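Local coordinates for uncharacterized protein MJ0754 (PDB 3Q4N) that is of unknown function but is a ferritin-like four-helix-bundle protein that binds metal, consistent with a dinuclear metal centre, at residues B[21-33]-B[73-87]. Sequence-based numbering, arbitrary orientation.
Sequences LIEMREEEKLARD and PVKNDSIGVFSNPKF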
# COMPACT_ATOMS: atom_id res chain seq x y z
N LEU B 21 -12.48 -2.03 -8.85
CA LEU B 21 -13.88 -2.09 -8.46
C LEU B 21 -14.19 -3.22 -7.45
O LEU B 21 -14.66 -2.94 -6.35
CB LEU B 21 -14.76 -2.20 -9.71
CG LEU B 21 -15.13 -0.93 -10.51
CD1 LEU B 21 -16.43 -1.17 -11.29
CD2 LEU B 21 -15.28 0.34 -9.64
N ILE B 22 -13.89 -4.48 -7.82
CA ILE B 22 -14.07 -5.62 -6.91
C ILE B 22 -13.41 -5.33 -5.57
O ILE B 22 -14.01 -5.53 -4.50
CB ILE B 22 -13.50 -6.95 -7.48
CG1 ILE B 22 -14.36 -7.51 -8.59
CG2 ILE B 22 -13.46 -8.02 -6.41
CD1 ILE B 22 -13.72 -7.46 -9.94
N GLU B 23 -12.17 -4.86 -5.61
CA GLU B 23 -11.36 -4.78 -4.41
C GLU B 23 -11.89 -3.68 -3.50
O GLU B 23 -11.98 -3.86 -2.27
CB GLU B 23 -9.90 -4.51 -4.76
CG GLU B 23 -8.91 -5.18 -3.83
CD GLU B 23 -7.46 -4.78 -4.14
OE1 GLU B 23 -6.67 -5.69 -4.54
OE2 GLU B 23 -7.13 -3.57 -4.01
N MET B 24 -12.25 -2.57 -4.14
CA MET B 24 -12.75 -1.41 -3.44
C MET B 24 -14.11 -1.67 -2.82
O MET B 24 -14.40 -1.15 -1.75
CB MET B 24 -12.83 -0.24 -4.39
CG MET B 24 -11.48 0.43 -4.64
SD MET B 24 -10.49 0.80 -3.18
CE MET B 24 -11.56 1.76 -2.14
N ARG B 25 -14.93 -2.47 -3.49
CA ARG B 25 -16.23 -2.87 -2.95
C ARG B 25 -16.00 -3.57 -1.63
O ARG B 25 -16.67 -3.27 -0.64
CB ARG B 25 -16.96 -3.80 -3.92
CG ARG B 25 -18.20 -4.51 -3.36
CD ARG B 25 -19.44 -3.60 -3.34
NE ARG B 25 -20.64 -4.28 -2.83
CZ ARG B 25 -21.63 -3.66 -2.19
NH1 ARG B 25 -21.59 -2.34 -1.98
NH2 ARG B 25 -22.67 -4.34 -1.76
N GLU B 26 -15.05 -4.50 -1.60
CA GLU B 26 -14.74 -5.15 -0.34
C GLU B 26 -13.88 -4.33 0.60
O GLU B 26 -13.92 -4.54 1.81
CB GLU B 26 -14.14 -6.53 -0.55
CG GLU B 26 -15.02 -7.61 0.04
CD GLU B 26 -14.87 -8.95 -0.64
OE1 GLU B 26 -13.89 -9.14 -1.41
OE2 GLU B 26 -15.75 -9.82 -0.39
N GLU B 27 -13.12 -3.38 0.07
CA GLU B 27 -12.33 -2.55 0.95
C GLU B 27 -13.21 -1.75 1.89
O GLU B 27 -12.96 -1.76 3.09
CB GLU B 27 -11.33 -1.68 0.20
CG GLU B 27 -10.12 -1.32 1.07
CD GLU B 27 -8.85 -1.02 0.26
OE1 GLU B 27 -8.30 0.11 0.40
OE2 GLU B 27 -8.40 -1.89 -0.53
N GLU B 28 -14.26 -1.11 1.35
CA GLU B 28 -15.19 -0.25 2.12
C GLU B 28 -16.02 -1.05 3.12
O GLU B 28 -16.47 -0.55 4.16
CB GLU B 28 -16.13 0.50 1.18
CG GLU B 28 -15.44 1.38 0.12
CD GLU B 28 -14.79 2.69 0.67
OE1 GLU B 28 -15.49 3.54 1.26
OE2 GLU B 28 -13.56 2.89 0.48
N LYS B 29 -16.22 -2.32 2.80
CA LYS B 29 -16.93 -3.20 3.69
C LYS B 29 -16.06 -3.52 4.92
O LYS B 29 -16.56 -3.55 6.06
CB LYS B 29 -17.38 -4.46 2.97
CG LYS B 29 -18.18 -5.38 3.87
CD LYS B 29 -18.84 -6.51 3.12
CE LYS B 29 -19.45 -7.47 4.11
NZ LYS B 29 -18.41 -8.24 4.83
N LEU B 30 -14.78 -3.75 4.68
CA LEU B 30 -13.84 -3.91 5.79
C LEU B 30 -14.01 -2.76 6.78
O LEU B 30 -14.33 -2.96 7.96
CB LEU B 30 -12.40 -3.97 5.28
CG LEU B 30 -11.30 -3.90 6.34
CD1 LEU B 30 -11.50 -4.96 7.44
CD2 LEU B 30 -9.92 -4.02 5.70
N ALA B 31 -13.79 -1.54 6.29
CA ALA B 31 -13.98 -0.34 7.06
C ALA B 31 -15.30 -0.42 7.83
O ALA B 31 -15.32 -0.28 9.04
CB ALA B 31 -13.98 0.86 6.13
N ARG B 32 -16.39 -0.69 7.13
CA ARG B 32 -17.68 -0.72 7.77
C ARG B 32 -17.76 -1.79 8.88
O ARG B 32 -18.13 -1.48 10.03
CB ARG B 32 -18.80 -0.86 6.75
CG ARG B 32 -20.19 -0.65 7.35
CD ARG B 32 -21.31 -1.44 6.62
NE ARG B 32 -21.07 -2.90 6.61
CZ ARG B 32 -21.72 -3.77 5.84
NH1 ARG B 32 -22.66 -3.35 5.00
NH2 ARG B 32 -21.41 -5.06 5.90
N ASP B 33 -17.39 -3.02 8.56
CA ASP B 33 -17.47 -4.13 9.52
C ASP B 33 -16.56 -3.89 10.73
O ASP B 33 -16.91 -4.25 11.87
CB ASP B 33 -17.08 -5.46 8.87
CG ASP B 33 -17.97 -5.82 7.69
OD1 ASP B 33 -17.47 -6.53 6.80
OD2 ASP B 33 -19.15 -5.39 7.64
N PRO B 73 -18.57 -9.23 -5.35
CA PRO B 73 -17.86 -10.11 -4.43
C PRO B 73 -18.53 -10.28 -3.07
O PRO B 73 -18.33 -11.32 -2.45
CB PRO B 73 -16.50 -9.42 -4.27
CG PRO B 73 -16.74 -8.00 -4.54
CD PRO B 73 -17.91 -7.91 -5.48
N VAL B 74 -19.31 -9.30 -2.63
CA VAL B 74 -20.04 -9.40 -1.35
C VAL B 74 -21.26 -10.30 -1.50
O VAL B 74 -22.41 -9.82 -1.55
CB VAL B 74 -20.52 -8.03 -0.77
CG1 VAL B 74 -20.70 -8.16 0.73
CG2 VAL B 74 -19.58 -6.89 -1.08
N LYS B 75 -21.02 -11.60 -1.60
CA LYS B 75 -22.09 -12.58 -1.62
C LYS B 75 -22.77 -12.61 -0.24
O LYS B 75 -23.96 -12.26 -0.12
CB LYS B 75 -21.57 -13.96 -2.07
CG LYS B 75 -21.72 -14.25 -3.59
CD LYS B 75 -20.40 -14.27 -4.39
CE LYS B 75 -20.63 -14.86 -5.81
NZ LYS B 75 -19.74 -14.29 -6.89
N ASN B 76 -22.02 -12.95 0.80
CA ASN B 76 -22.51 -12.92 2.19
C ASN B 76 -22.29 -11.54 2.85
O ASN B 76 -21.14 -11.13 3.06
CB ASN B 76 -21.83 -14.04 3.00
CG ASN B 76 -22.31 -14.11 4.45
OD1 ASN B 76 -23.26 -13.45 4.86
ND2 ASN B 76 -21.64 -14.96 5.23
N ASP B 77 -23.38 -10.84 3.18
CA ASP B 77 -23.27 -9.49 3.77
C ASP B 77 -22.69 -9.44 5.19
O ASP B 77 -22.13 -8.40 5.60
CB ASP B 77 -24.62 -8.76 3.76
CG ASP B 77 -24.53 -7.41 4.47
OD1 ASP B 77 -24.89 -7.36 5.68
OD2 ASP B 77 -24.07 -6.41 3.87
N SER B 78 -22.81 -10.54 5.93
CA SER B 78 -22.47 -10.57 7.35
C SER B 78 -21.17 -9.88 7.70
O SER B 78 -20.25 -9.76 6.87
CB SER B 78 -22.42 -12.01 7.90
OG SER B 78 -23.73 -12.51 8.17
N ILE B 79 -21.14 -9.44 8.95
CA ILE B 79 -19.97 -8.79 9.49
C ILE B 79 -18.79 -9.73 9.41
O ILE B 79 -18.90 -10.91 9.76
CB ILE B 79 -20.23 -8.31 10.92
CG1 ILE B 79 -21.12 -7.06 10.89
CG2 ILE B 79 -18.90 -8.03 11.61
CD1 ILE B 79 -21.78 -6.69 12.23
N GLY B 80 -17.68 -9.23 8.90
CA GLY B 80 -16.40 -9.94 8.97
C GLY B 80 -16.21 -11.06 7.97
O GLY B 80 -15.26 -11.83 8.08
N VAL B 81 -17.11 -11.14 7.00
CA VAL B 81 -17.06 -12.15 5.96
C VAL B 81 -16.64 -11.55 4.61
O VAL B 81 -17.21 -10.55 4.17
CB VAL B 81 -18.42 -12.84 5.83
CG1 VAL B 81 -18.31 -14.08 4.95
CG2 VAL B 81 -18.96 -13.17 7.20
N PHE B 82 -15.65 -12.17 3.96
CA PHE B 82 -15.07 -11.62 2.71
C PHE B 82 -14.62 -12.69 1.73
O PHE B 82 -14.02 -13.68 2.14
CB PHE B 82 -13.85 -10.74 3.03
CG PHE B 82 -14.17 -9.52 3.85
CD1 PHE B 82 -14.43 -8.32 3.24
CD2 PHE B 82 -14.20 -9.59 5.23
CE1 PHE B 82 -14.73 -7.19 3.98
CE2 PHE B 82 -14.51 -8.47 5.98
CZ PHE B 82 -14.77 -7.27 5.35
N SER B 83 -14.90 -12.48 0.45
CA SER B 83 -14.28 -13.26 -0.63
C SER B 83 -12.78 -13.23 -0.43
O SER B 83 -12.21 -14.14 0.17
CB SER B 83 -14.57 -12.65 -2.00
OG SER B 83 -15.91 -12.85 -2.39
N ASN B 84 -12.16 -12.16 -0.92
CA ASN B 84 -10.72 -11.99 -0.88
C ASN B 84 -10.14 -12.07 0.54
O ASN B 84 -10.37 -11.17 1.35
CB ASN B 84 -10.36 -10.68 -1.55
CG ASN B 84 -8.88 -10.46 -1.62
OD1 ASN B 84 -8.09 -11.38 -1.47
ND2 ASN B 84 -8.49 -9.22 -1.86
N PRO B 85 -9.38 -13.15 0.84
CA PRO B 85 -8.89 -13.42 2.20
C PRO B 85 -8.01 -12.30 2.73
O PRO B 85 -7.90 -12.11 3.94
CB PRO B 85 -8.09 -14.71 2.04
CG PRO B 85 -8.63 -15.34 0.80
CD PRO B 85 -8.92 -14.18 -0.10
N LYS B 86 -7.40 -11.56 1.82
CA LYS B 86 -6.67 -10.35 2.14
C LYS B 86 -7.45 -9.55 3.16
O LYS B 86 -6.87 -8.87 4.01
CB LYS B 86 -6.49 -9.53 0.87
CG LYS B 86 -5.89 -8.14 1.05
CD LYS B 86 -5.04 -7.76 -0.14
CE LYS B 86 -5.25 -6.30 -0.52
NZ LYS B 86 -5.19 -6.13 -2.01
N PHE B 87 -8.77 -9.66 3.09
CA PHE B 87 -9.62 -8.87 3.94
C PHE B 87 -10.08 -9.55 5.19
O PHE B 87 -10.21 -8.90 6.22
CB PHE B 87 -10.81 -8.38 3.15
CG PHE B 87 -10.44 -7.34 2.17
CD1 PHE B 87 -10.19 -6.03 2.61
CD2 PHE B 87 -10.31 -7.64 0.83
CE1 PHE B 87 -9.83 -5.04 1.72
CE2 PHE B 87 -9.95 -6.66 -0.07
CZ PHE B 87 -9.71 -5.36 0.37
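The ammonium of Lys29 is gripped by three oxygens and an aromatic face at once. Lys29 NZ donates to Val81 O at 2.7 Å and to Ser78 O at 3.1 Å, two carbonyls of the type II turn running from Ser78 to Val81, and pairs with Asp33 OD1 one helical turn on. It also lies over one face of Phe82, 4.0 Å from the ring centroid and 17° off the normal, a cation-pi contact. The Lys29 side chain runs out extended past Val74 CG1 and bends only at its last torsion (Lys29 chi4 -72°), which tucks NZ into the turn. Asp33 OD1 also takes a weak bond from Gly80 N, while its OD2 receives Arg32 NH2 in the guanidinium plane. Arg32 reaches Asp77 OD2 in a longer salt bridge, and its NH1 also hydrogen-bonds Gln55 OE1 of helix 45-68.

Farther back along the helix, Glu26 CG abuts the edge of Phe82 at CD1, and Glu26 OE2 accepts from Ser83 N at 2.9 Å, met 43° out of the carboxylate plane. Phe87 then enters as a knob among Glu23, Glu26, Glu27 and Leu30, with Leu30 CD2 at its edge, 3.7 Å from Phe87 CD1. Polar bonds to the turn backbone and packing of Phe82, Phe87 and Val74 together fasten the loop and first turn of helix 85-98 to helix 15-42 of the ferritin-like bundle; the surrounding carbonyls and carboxylate would favour a protonated Lys29.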